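PDB 2WDD: sulfur oxidation protein soxB from Thermus thermophilus, which probably hydrolyses the sulfur-sulfur bond of cysteine S-thiosulfonate in the sulfur oxidation (Sox) pathway, using a pair of manganese ions. Local coordinates for residues A[74-77]-A[82-85]; A[40-45]-A[347-352]; A[264-269]-A[289-294]. One frame throughout, in Å; residues are numbered along the deposited sequence. Where two conformers were deposited one is given.

Overall arrangement
Interaction 3 lies beside the two-manganese site: its Asp-289 directly follows the manganese ligand His-288, and the Asp-289 side chain is about 10 Å from a bound manganese ion. Interaction 2 starts from the loop that follows another ligand, His-38, with the side chains of Ala-41 and His-38 about 10 Å apart. Interaction 1 lies away from the metals, its centre about 16 Å from that of interaction 3, yet the two touch where the Tyr-74 ring packs on Pro-292 and its hydroxyl on the methyl of Thr-291. Interactions 1 and 2 have centres about 27 Å apart and meet through Tyr-84 and Tyr-45. Both other contacts are nested along the chain within the loop that interaction 2 closes.

Interaction 1. Residues A[74-77]-A[82-85]; sequences YGVE and LAYL
Val-76 and Leu-82 set their side chains across each other at about a right angle, and the two branches of the valine divide the work. With CG1 anti to the backbone N (chi1 177°), that methyl is directed over the helix backbone and lies 3.7 Å from Ala-83 N, with Leu-82 CB and CG also close by. The other branch takes the leucine tip: Val-76 CG2 meets Leu-82 CD2 at 3.7 Å. Ala-83 adds its methyl beside the valine, its CB 4.1 Å from Val-76 CG1, and the same CB lies 3.4 Å from Glu-77 O. That carbonyl is hydrogen-bonded to Thr-80 OG1, which also bonds Ala-83 N, consistent with the threonine fixing the turn at the start of the second helix. Gly-75, with positive phi (66°), ends helix 67-74 in a Schellman motif, which is consistent with the chain turning back so soon. The contact closes the short connection between the end of helix 67-74 and the first turn of helix 81-86. Beyond it, Leu-82 also packs on Val-331 of strand 323-333, while Tyr-84 touches Leu-94 and Ala-95 of helix 91-98.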
ATOM      1  N   TYR A  74      16.166   2.909 -13.406  1.00  9.44           N
ATOM      2  CA  TYR A  74      15.218   2.788 -14.502  1.00  9.11           C
ATOM      3  C   TYR A  74      15.492   3.732 -15.672  1.00 13.55           C
ATOM      4  O   TYR A  74      14.739   3.748 -16.638  1.00 13.77           O
ATOM      5  CB  TYR A  74      13.793   2.981 -13.971  1.00 10.00           C
ATOM      6  CG  TYR A  74      13.361   1.830 -13.097  1.00  9.49           C
ATOM      7  CD1 TYR A  74      13.117   0.574 -13.653  1.00 10.26           C
ATOM      8  CD2 TYR A  74      13.245   1.970 -11.722  1.00  9.09           C
ATOM      9  CE1 TYR A  74      12.739  -0.492 -12.871  1.00  9.02           C
ATOM     10  CE2 TYR A  74      12.886   0.896 -10.919  1.00  9.18           C
ATOM     11  CZ  TYR A  74      12.634  -0.336 -11.505  1.00 11.03           C
ATOM     12  OH  TYR A  74      12.261  -1.402 -10.718  1.00 10.75           O
ATOM     13  N   GLY A  75      16.550   4.532 -15.580  1.00 10.91           N
ATOM     14  CA  GLY A  75      16.860   5.448 -16.665  1.00 11.10           C
ATOM     15  C   GLY A  75      15.811   6.523 -16.862  1.00 14.82           C
ATOM     16  O   GLY A  75      15.551   6.963 -17.987  1.00 16.26           O
ATOM     17  N   VAL A  76      15.202   6.950 -15.764  1.00 10.53           N
ATOM     18  CA  VAL A  76      14.177   7.988 -15.795  1.00 10.46           C
ATOM     19  C   VAL A  76      14.808   9.347 -15.578  1.00 14.62           C
ATOM     20  O   VAL A  76      15.563   9.553 -14.618  1.00 14.19           O
ATOM     21  CB  VAL A  76      13.083   7.683 -14.765  1.00 12.38           C
ATOM     22  CG1 VAL A  76      12.034   8.809 -14.718  1.00 12.10           C
ATOM     23  CG2 VAL A  76      12.431   6.364 -15.117  1.00 11.76           C
ATOM     24  N   GLU A  77      14.515  10.267 -16.489  1.00 12.97           N
ATOM     25  CA  GLU A  77      15.077  11.601 -16.397  0.50 12.10           C
ATOM     26  C   GLU A  77      14.449  12.414 -15.273  1.00 13.82           C
ATOM     27  O   GLU A  77      13.234  12.367 -15.041  1.00 12.25           O
ATOM     28  CB  GLU A  77      14.965  12.336 -17.733  0.50 13.56           C
ATOM     29  CG  GLU A  77      15.797  11.710 -18.842  0.50 22.03           C
ATOM     30  CD  GLU A  77      16.529  12.738 -19.678  0.50 43.35           C
ATOM     31  OE1 GLU A  77      15.853  13.585 -20.297  0.50 34.31           O
ATOM     32  OE2 GLU A  77      17.777  12.696 -19.724  0.50 37.30           O
ATOM     33  N   LEU A  82       7.152  10.859 -14.931  1.00  9.49           N
ATOM     34  CA  LEU A  82       7.464   9.568 -14.314  1.00  9.58           C
ATOM     35  C   LEU A  82       8.347   9.768 -13.082  1.00 12.02           C
ATOM     36  O   LEU A  82       8.161   9.085 -12.074  1.00 11.35           O
ATOM     37  CB  LEU A  82       8.125   8.604 -15.301  1.00  9.95           C
ATOM     38  CG  LEU A  82       8.372   7.192 -14.755  1.00 14.06           C
ATOM     39  CD1 LEU A  82       7.115   6.630 -14.108  1.00 14.94           C
ATOM     40  CD2 LEU A  82       8.859   6.267 -15.881  1.00 16.33           C
ATOM     41  N   ALA A  83       9.301  10.699 -13.152  1.00 10.41           N
ATOM     42  CA  ALA A  83      10.167  10.965 -12.006  1.00  9.87           C
ATOM     43  C   ALA A  83       9.328  11.441 -10.816  1.00 11.07           C
ATOM     44  O   ALA A  83       9.574  11.063  -9.671  1.00 10.67           O
ATOM     45  CB  ALA A  83      11.233  12.006 -12.359  1.00 10.74           C
ATOM     46  N   TYR A  84       8.326  12.262 -11.104  1.00  8.60           N
ATOM     47  CA  TYR A  84       7.407  12.775 -10.077  1.00  8.62           C
ATOM     48  C   TYR A  84       6.708  11.616  -9.347  1.00 11.30           C
ATOM     49  O   TYR A  84       6.584  11.631  -8.122  1.00 10.28           O
ATOM     50  CB  TYR A  84       6.374  13.687 -10.750  1.00  8.76           C
ATOM     51  CG  TYR A  84       5.161  14.065  -9.922  1.00  9.04           C
ATOM     52  CD1 TYR A  84       5.282  14.469  -8.592  1.00 10.31           C
ATOM     53  CD2 TYR A  84       3.898  14.092 -10.498  1.00  8.72           C
ATOM     54  CE1 TYR A  84       4.160  14.865  -7.850  1.00  9.48           C
ATOM     55  CE2 TYR A  84       2.782  14.445  -9.766  1.00  8.50           C
ATOM     56  CZ  TYR A  84       2.909  14.851  -8.450  1.00  9.92           C
ATOM     57  OH  TYR A  84       1.781  15.236  -7.731  1.00 10.97           O
ATOM     58  N   LEU A  85       6.267  10.610 -10.090  1.00  8.90           N
ATOM     59  CA  LEU A  85       5.608   9.461  -9.470  1.00  8.54           C
ATOM     60  C   LEU A  85       6.598   8.570  -8.715  1.00 11.83           C
ATOM     61  O   LEU A  85       6.303   8.015  -7.655  1.00 11.40           O
ATOM     62  CB  LEU A  85       4.951   8.592 -10.550  1.00  8.91           C
ATOM     63  CG  LEU A  85       3.482   8.896 -10.882  1.00 14.10           C
ATOM     64  CD1 LEU A  85       3.292  10.322 -11.361  1.00 16.10           C
ATOM     65  CD2 LEU A  85       2.967   7.894 -11.917  1.00 16.47           C
TER

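Interaction 2. Residues A[40-45]-A[347-352]; sequences QAFPHY and AFLKAQ
Leu-349 reaches from its helix to Ala-41 and Phe-42 with both of its terminal methyls. From CA, the bond to CB is directed at the loop 40-45, and CB itself has no partner there within 4.2 Å. The next atom, CG, stands anti to the carbonyl carbon and beside the backbone N (chi1 -70°), which carries the fork forward to the loop. There the branches separate. Leu-349 CD2 meets the methyl of Ala-41, 4.0 Å from its CB. Leu-349 CD1 approaches the backbone instead, 3.7 Å from Ala-41 O, a van der Waals contact between a methyl and a carbonyl oxygen. This same CD1 also touches the aromatic ring, 4.1 Å from Phe-42 CE2, where it comes in obliquely.

The loop involved follows strand 29-34 and carries the manganese ligand His-38, placing it in the metal-bearing, metallophosphatase-like half of a 5'-nucleotidase family protein; helix 343-353 follows the last strand of the sheet to which strand 29-34 belongs. The contact therefore brings together parts of the chain some 300 residues apart.

Phe-42 and Leu-349 run past each other in opposite directions. One face of that ring is covered by its own neighbour, with Ala-41 CB 3.8 Å above the plane and offset toward the rim. Further along, the Phe-42 ring packs edge-to-face with Phe-361 and touches Asp-419 of helix 418-425. On the Ala-41 side, Leu-139 of helix 138-143 packs against both the alanine and Leu-349.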
ATOM      1  N   GLN A  40      -9.017   5.607  -2.433  1.00  9.33           N
ATOM      2  CA  GLN A  40      -8.747   7.010  -2.727  1.00  9.81           C
ATOM      3  C   GLN A  40      -9.569   7.526  -3.888  1.00 13.18           C
ATOM      4  O   GLN A  40      -9.229   7.343  -5.054  1.00 13.46           O
ATOM      5  CB  GLN A  40      -7.250   7.246  -2.891  1.00 11.15           C
ATOM      6  CG  GLN A  40      -6.485   6.977  -1.588  1.00 11.42           C
ATOM      7  CD  GLN A  40      -6.962   7.891  -0.475  1.00 12.88           C
ATOM      8  OE1 GLN A  40      -6.840   9.111  -0.581  1.00 11.99           O
ATOM      9  NE2 GLN A  40      -7.579   7.311   0.563  1.00 12.86           N
ATOM     10  N   ALA A  41     -10.685   8.155  -3.545  1.00 11.33           N
ATOM     11  CA  ALA A  41     -11.655   8.581  -4.540  1.00 10.46           C
ATOM     12  C   ALA A  41     -11.316   9.842  -5.310  1.00 12.65           C
ATOM     13  O   ALA A  41     -11.804  10.050  -6.429  1.00 12.14           O
ATOM     14  CB  ALA A  41     -13.019   8.720  -3.884  1.00 11.67           C
ATOM     15  N   PHE A  42     -10.484  10.684  -4.718  1.00 10.03           N
ATOM     16  CA  PHE A  42     -10.182  11.970  -5.307  1.00 10.58           C
ATOM     17  C   PHE A  42      -8.724  12.190  -5.611  1.00 14.28           C
ATOM     18  O   PHE A  42      -7.851  11.621  -4.957  1.00 13.29           O
ATOM     19  CB  PHE A  42     -10.657  13.062  -4.352  1.00 12.86           C
ATOM     20  CG  PHE A  42     -12.116  12.964  -4.023  1.00 14.63           C
ATOM     21  CD1 PHE A  42     -12.542  12.421  -2.818  1.00 18.23           C
ATOM     22  CD2 PHE A  42     -13.062  13.275  -4.987  1.00 17.28           C
ATOM     23  CE1 PHE A  42     -13.895  12.279  -2.550  1.00 19.58           C
ATOM     24  CE2 PHE A  42     -14.418  13.138  -4.720  1.00 20.51           C
ATOM     25  CZ  PHE A  42     -14.830  12.640  -3.506  1.00 18.36           C
ATOM     26  N   PRO A  43      -8.442  13.085  -6.571  1.00 11.01           N
ATOM     27  CA  PRO A  43      -7.052  13.424  -6.872  1.00 10.32           C
ATOM     28  C   PRO A  43      -6.399  13.889  -5.572  1.00 13.35           C
ATOM     29  O   PRO A  43      -7.019  14.589  -4.763  1.00 12.35           O
ATOM     30  CB  PRO A  43      -7.184  14.617  -7.819  1.00 11.77           C
ATOM     31  CG  PRO A  43      -8.499  14.393  -8.512  1.00 15.84           C
ATOM     32  CD  PRO A  43      -9.393  13.790  -7.459  1.00 11.91           C
ATOM     33  N   HIS A  44      -5.169  13.455  -5.340  1.00 10.05           N
ATOM     34  CA  HIS A  44      -4.458  13.821  -4.127  1.00  9.16           C
ATOM     35  C   HIS A  44      -2.964  13.722  -4.405  1.00 12.47           C
ATOM     36  O   HIS A  44      -2.561  13.525  -5.552  1.00 12.49           O
ATOM     37  CB  HIS A  44      -4.889  12.922  -2.946  1.00  8.85           C
ATOM     38  CG  HIS A  44      -4.509  11.481  -3.095  1.00 10.30           C
ATOM     39  ND1 HIS A  44      -3.716  10.825  -2.176  1.00 11.72           N
ATOM     40  CD2 HIS A  44      -4.823  10.565  -4.041  1.00 11.79           C
ATOM     41  CE1 HIS A  44      -3.542   9.572  -2.561  1.00 10.90           C
ATOM     42  NE2 HIS A  44      -4.178   9.395  -3.706  1.00 11.62           N
ATOM     43  N   TYR A  45      -2.136  13.836  -3.378  1.00  9.47           N
ATOM     44  CA  TYR A  45      -0.698  13.728  -3.595  1.00  8.51           C
ATOM     45  C   TYR A  45      -0.192  12.523  -2.845  1.00 11.29           C
ATOM     46  O   TYR A  45      -0.706  12.198  -1.785  1.00 10.79           O
ATOM     47  CB  TYR A  45       0.003  14.997  -3.139  1.00  8.93           C
ATOM     48  CG  TYR A  45      -0.518  16.218  -3.854  1.00 10.60           C
ATOM     49  CD1 TYR A  45      -0.010  16.594  -5.095  1.00 11.51           C
ATOM     50  CD2 TYR A  45      -1.574  16.950  -3.322  1.00 11.87           C
ATOM     51  CE1 TYR A  45      -0.517  17.702  -5.769  1.00 12.75           C
ATOM     52  CE2 TYR A  45      -2.086  18.061  -3.989  1.00 12.91           C
ATOM     53  CZ  TYR A  45      -1.533  18.443  -5.195  1.00 16.26           C
ATOM     54  OH  TYR A  45      -2.045  19.542  -5.856  1.00 15.58           O
ATOM     55  N   ALA A 347     -20.149  12.228 -11.417  1.00 22.16           N
ATOM     56  CA  ALA A 347     -21.530  12.345 -10.961  1.00 21.84           C
ATOM     57  C   ALA A 347     -21.816  11.381  -9.816  1.00 23.35           C
ATOM     58  O   ALA A 347     -22.474  11.741  -8.837  1.00 22.07           O
ATOM     59  CB  ALA A 347     -22.497  12.094 -12.125  1.00 22.61           C
ATOM     60  N   PHE A 348     -21.306  10.159  -9.938  1.00 19.21           N
ATOM     61  CA  PHE A 348     -21.499   9.143  -8.915  1.00 18.38           C
ATOM     62  C   PHE A 348     -20.898   9.591  -7.585  1.00 21.68           C
ATOM     63  O   PHE A 348     -21.523   9.461  -6.540  1.00 20.89           O
ATOM     64  CB  PHE A 348     -20.883   7.816  -9.358  1.00 20.13           C
ATOM     65  CG  PHE A 348     -20.831   6.776  -8.273  1.00 21.58           C
ATOM     66  CD1 PHE A 348     -21.983   6.122  -7.864  1.00 25.60           C
ATOM     67  CD2 PHE A 348     -19.625   6.433  -7.677  1.00 23.42           C
ATOM     68  CE1 PHE A 348     -21.934   5.152  -6.863  1.00 26.68           C
ATOM     69  CE2 PHE A 348     -19.572   5.460  -6.684  1.00 25.63           C
ATOM     70  CZ  PHE A 348     -20.723   4.820  -6.281  1.00 24.27           C
ATOM     71  N   LEU A 349     -19.672  10.102  -7.627  1.00 19.54           N
ATOM     72  CA  LEU A 349     -19.012  10.567  -6.412  1.00 19.59           C
ATOM     73  C   LEU A 349     -19.777  11.738  -5.803  1.00 24.54           C
ATOM     74  O   LEU A 349     -19.903  11.840  -4.584  1.00 23.54           O
ATOM     75  CB  LEU A 349     -17.568  10.974  -6.713  1.00 19.53           C
ATOM     76  CG  LEU A 349     -16.631   9.811  -7.051  1.00 23.58           C
ATOM     77  CD1 LEU A 349     -15.285  10.346  -7.523  1.00 23.35           C
ATOM     78  CD2 LEU A 349     -16.460   8.873  -5.856  1.00 23.78           C
ATOM     79  N   LYS A 350     -20.303  12.611  -6.658  1.00 23.38           N
ATOM     80  CA  LYS A 350     -21.093  13.749  -6.189  1.00 24.12           C
ATOM     81  C   LYS A 350     -22.344  13.254  -5.471  1.00 28.66           C
ATOM     82  O   LYS A 350     -22.703  13.751  -4.410  1.00 28.24           O
ATOM     83  CB  LYS A 350     -21.494  14.648  -7.362  1.00 26.46           C
ATOM     84  CG  LYS A 350     -22.334  15.853  -6.965  1.00 41.10           C
ATOM     85  CD  LYS A 350     -22.630  16.739  -8.169  1.00 52.15           C
ATOM     86  CE  LYS A 350     -22.522  18.215  -7.814  1.00 61.72           C
ATOM     87  NZ  LYS A 350     -22.590  19.085  -9.021  1.00 71.04           N
ATOM     88  N   ALA A 351     -23.005  12.265  -6.056  1.00 26.08           N
ATOM     89  CA  ALA A 351     -24.215  11.719  -5.454  1.00 26.07           C
ATOM     90  C   ALA A 351     -23.911  11.075  -4.103  1.00 29.50           C
ATOM     91  O   ALA A 351     -24.631  11.281  -3.129  1.00 29.04           O
ATOM     92  CB  ALA A 351     -24.871  10.715  -6.397  1.00 26.90           C
ATOM     93  N   GLN A 352     -22.832  10.300  -4.051  1.00 25.18           N
ATOM     94  CA  GLN A 352     -22.446   9.599  -2.828  1.00 24.64           C
ATOM     95  C   GLN A 352     -21.998  10.490  -1.674  1.00 29.35           C
ATOM     96  O   GLN A 352     -22.251  10.179  -0.509  1.00 29.26           O
ATOM     97  CB  GLN A 352     -21.324   8.605  -3.133  1.00 25.30           C
ATOM     98  CG  GLN A 352     -21.737   7.462  -4.014  1.00 25.36           C
ATOM     99  CD  GLN A 352     -22.601   6.470  -3.275  1.00 39.66           C
ATOM    100  OE1 GLN A 352     -22.253   6.014  -2.184  1.00 31.28           O
ATOM    101  NE2 GLN A 352     -23.757   6.162  -3.845  1.00 30.57           N
TER

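Interaction 3. Residues A[264-269]-A[289-294]; sequences NGMQLD and DLTPRP
Met-266 extends toward Asp-289 and Thr-291, and its van der Waals contacts make up the direct part of this interface. CG stands anti to the backbone N (chi1 -159°), and the bend at chi3 (68°) turns the terminal methyl over the carboxylate: Met-266 CE is 3.4 Å from Asp-289 OD2, and Met-266 CB lies 3.6 Å from the same oxygen. The sulfur meets Thr-291 tip to tip, with Met-266 SD 4.1 Å from Thr-291 CG2.

The polar link is indirect. One water accepts from Gln-267 NE2 at 2.9 Å and donates to Asp-289 OD2 at 2.8 Å. The same carboxylate oxygen bonds Thr-287 OG1, itself a partner of Met-266 N, and Thr-291 OG1 bonds Ala-304 N. Putting an alanine in place of the methionine is likely to open a gap at Thr-291 and strip apolar cover from the Asp-289 carboxylate.

Within 264-269, Asn-264 ND2 donates to Asp-269 OD1 at 3.1 Å, close to the amide plane, while Gly-265 occupies the N-cap position. The contact packs the first turn of helix 266-273 against the loop after His-288, a manganese ligand; Ile-302 of strand 300-304 and Ser-284 of strand 281-284 also touch Met-266.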
ATOM      1  N   ASN A 264       0.842 -10.796  -2.361  1.00  9.14           N
ATOM      2  CA  ASN A 264       1.790 -11.389  -1.417  1.00  9.18           C
ATOM      3  C   ASN A 264       2.795 -10.373  -0.889  1.00 12.03           C
ATOM      4  O   ASN A 264       3.367 -10.579   0.181  1.00 10.32           O
ATOM      5  CB  ASN A 264       2.645 -12.482  -2.093  1.00  9.64           C
ATOM      6  CG  ASN A 264       1.900 -13.782  -2.332  1.00 17.33           C
ATOM      7  OD1 ASN A 264       1.140 -14.247  -1.492  1.00 15.62           O
ATOM      8  ND2 ASN A 264       2.218 -14.435  -3.451  1.00 16.14           N
ATOM      9  N   GLY A 265       3.122  -9.376  -1.720  1.00 10.43           N
ATOM     10  CA  GLY A 265       4.205  -8.428  -1.485  1.00 10.25           C
ATOM     11  C   GLY A 265       5.275  -8.770  -2.521  1.00 12.42           C
ATOM     12  O   GLY A 265       5.511  -9.951  -2.791  1.00 11.58           O
ATOM     13  N   MET A 266       5.915  -7.768  -3.116  1.00  8.06           N
ATOM     14  CA  MET A 266       6.868  -8.045  -4.184  1.00  7.74           C
ATOM     15  C   MET A 266       8.058  -8.939  -3.873  1.00 10.59           C
ATOM     16  O   MET A 266       8.490  -9.691  -4.743  1.00  9.52           O
ATOM     17  CB  MET A 266       7.297  -6.773  -4.906  1.00  9.17           C
ATOM     18  CG  MET A 266       7.864  -7.050  -6.287  1.00 10.26           C
ATOM     19  SD  MET A 266       8.109  -5.534  -7.236  1.00 11.79           S
ATOM     20  CE  MET A 266       9.428  -4.725  -6.348  1.00 10.39           C
ATOM     21  N   GLN A 267       8.612  -8.852  -2.666  1.00  8.96           N
ATOM     22  CA  GLN A 267       9.772  -9.675  -2.336  1.00  8.49           C
ATOM     23  C   GLN A 267       9.349 -11.126  -2.200  1.00 12.64           C
ATOM     24  O   GLN A 267      10.060 -12.036  -2.637  1.00 12.62           O
ATOM     25  CB  GLN A 267      10.441  -9.188  -1.052  1.00  8.93           C
ATOM     26  CG  GLN A 267      10.892  -7.724  -1.128  1.00  9.67           C
ATOM     27  CD  GLN A 267      11.765  -7.455  -2.343  1.00 14.19           C
ATOM     28  OE1 GLN A 267      12.761  -8.145  -2.566  1.00 11.24           O
ATOM     29  NE2 GLN A 267      11.401  -6.444  -3.130  1.00 11.91           N
ATOM     30  N   LEU A 268       8.172 -11.349  -1.629  1.00  9.98           N
ATOM     31  CA  LEU A 268       7.661 -12.708  -1.530  1.00 10.63           C
ATOM     32  C   LEU A 268       7.359 -13.240  -2.937  1.00 13.03           C
ATOM     33  O   LEU A 268       7.650 -14.390  -3.257  1.00 13.00           O
ATOM     34  CB  LEU A 268       6.434 -12.758  -0.629  1.00 10.62           C
ATOM     35  CG  LEU A 268       5.778 -14.125  -0.450  1.00 13.35           C
ATOM     36  CD1 LEU A 268       6.818 -15.202  -0.086  1.00 13.41           C
ATOM     37  CD2 LEU A 268       4.693 -14.021   0.625  1.00 15.46           C
ATOM     38  N   ASP A 269       6.807 -12.390  -3.798  1.00  9.74           N
ATOM     39  CA  ASP A 269       6.560 -12.804  -5.169  1.00  9.59           C
ATOM     40  C   ASP A 269       7.877 -13.201  -5.838  1.00 13.75           C
ATOM     41  O   ASP A 269       7.913 -14.161  -6.612  1.00 12.18           O
ATOM     42  CB  ASP A 269       5.922 -11.669  -5.963  1.00 10.73           C
ATOM     43  CG  ASP A 269       4.451 -11.479  -5.640  1.00 12.66           C
ATOM     44  OD1 ASP A 269       3.797 -12.462  -5.219  1.00 13.30           O
ATOM     45  OD2 ASP A 269       3.940 -10.361  -5.887  1.00 12.58           O
ATOM     46  N   ASP A 289       4.983  -0.793  -4.633  1.00  7.18           N
ATOM     47  CA  ASP A 289       6.166  -0.506  -5.446  1.00  7.28           C
ATOM     48  C   ASP A 289       5.842   0.039  -6.833  1.00 10.38           C
ATOM     49  O   ASP A 289       4.701  -0.057  -7.310  1.00  8.07           O
ATOM     50  CB  ASP A 289       6.990  -1.789  -5.590  1.00  8.96           C
ATOM     51  CG  ASP A 289       7.670  -2.190  -4.292  1.00 11.08           C
ATOM     52  OD1 ASP A 289       8.385  -1.337  -3.729  1.00 12.71           O
ATOM     53  OD2 ASP A 289       7.513  -3.342  -3.840  1.00 11.98           O
ATOM     54  N   LEU A 290       6.876   0.578  -7.490  1.00  9.01           N
ATOM     55  CA  LEU A 290       6.784   1.045  -8.877  1.00  9.43           C
ATOM     56  C   LEU A 290       7.917   0.391  -9.666  1.00 11.80           C
ATOM     57  O   LEU A 290       9.066   0.389  -9.214  1.00 10.92           O
ATOM     58  CB  LEU A 290       6.919   2.574  -8.970  1.00 10.03           C
ATOM     59  CG  LEU A 290       5.611   3.346  -8.760  1.00 14.44           C
ATOM     60  CD1 LEU A 290       5.900   4.773  -8.318  1.00 15.17           C
ATOM     61  CD2 LEU A 290       4.753   3.319 -10.030  1.00 15.71           C
ATOM     62  N   THR A 291       7.583  -0.187 -10.820  1.00  8.87           N
ATOM     63  CA  THR A 291       8.580  -0.836 -11.679  1.00  8.86           C
ATOM     64  C   THR A 291       8.391  -0.377 -13.134  1.00 11.91           C
ATOM     65  O   THR A 291       7.682  -1.019 -13.909  1.00 11.55           O
ATOM     66  CB  THR A 291       8.478  -2.372 -11.609  1.00 11.54           C
ATOM     67  OG1 THR A 291       7.142  -2.778 -11.926  1.00 10.26           O
ATOM     68  CG2 THR A 291       8.847  -2.871 -10.230  1.00 10.94           C
ATOM     69  N   PRO A 292       9.029   0.739 -13.521  1.00  9.11           N
ATOM     70  CA  PRO A 292       8.905   1.258 -14.888  1.00  9.00           C
ATOM     71  C   PRO A 292       9.336   0.254 -15.950  1.00 11.81           C
ATOM     72  O   PRO A 292       8.843   0.292 -17.081  1.00 12.22           O
ATOM     73  CB  PRO A 292       9.812   2.481 -14.871  1.00 10.83           C
ATOM     74  CG  PRO A 292       9.695   2.977 -13.436  1.00 14.40           C
ATOM     75  CD  PRO A 292       9.711   1.690 -12.628  1.00 10.88           C
ATOM     76  N   ARG A 293      10.210  -0.670 -15.555  1.00  9.59           N
ATOM     77  CA  ARG A 293      10.657  -1.761 -16.415  1.00  8.84           C
ATOM     78  C   ARG A 293      10.426  -3.001 -15.556  1.00 11.59           C
ATOM     79  O   ARG A 293      10.623  -2.951 -14.337  1.00 10.58           O
ATOM     80  CB  ARG A 293      12.148  -1.617 -16.732  1.00  9.79           C
ATOM     81  CG  ARG A 293      12.498  -0.351 -17.486  1.00 15.15           C
ATOM     82  CD  ARG A 293      13.942  -0.388 -17.969  0.65 15.55           C
ATOM     83  NE  ARG A 293      14.409   0.920 -18.423  0.65 22.29           N
ATOM     84  CZ  ARG A 293      14.249   1.386 -19.658  0.65 40.77           C
ATOM     85  NH1 ARG A 293      13.614   0.659 -20.567  0.65 33.00           N
ATOM     86  NH2 ARG A 293      14.722   2.582 -19.985  0.65 28.47           N
ATOM     87  N   PRO A 294       9.995  -4.119 -16.165  1.00  9.41           N
ATOM     88  CA  PRO A 294       9.711  -5.321 -15.372  1.00  9.73           C
ATOM     89  C   PRO A 294      10.972  -5.909 -14.747  1.00 13.75           C
ATOM     90  O   PRO A 294      12.083  -5.774 -15.280  1.00 13.77           O
ATOM     91  CB  PRO A 294       9.101  -6.285 -16.396  1.00 11.35           C
ATOM     92  CG  PRO A 294       9.750  -5.865 -17.710  1.00 14.02           C
ATOM     93  CD  PRO A 294       9.855  -4.358 -17.618  1.00 10.67           C
TER
HETATM   94  O   HOH W   1       9.149  -4.904  -2.171  1.00 13.47           O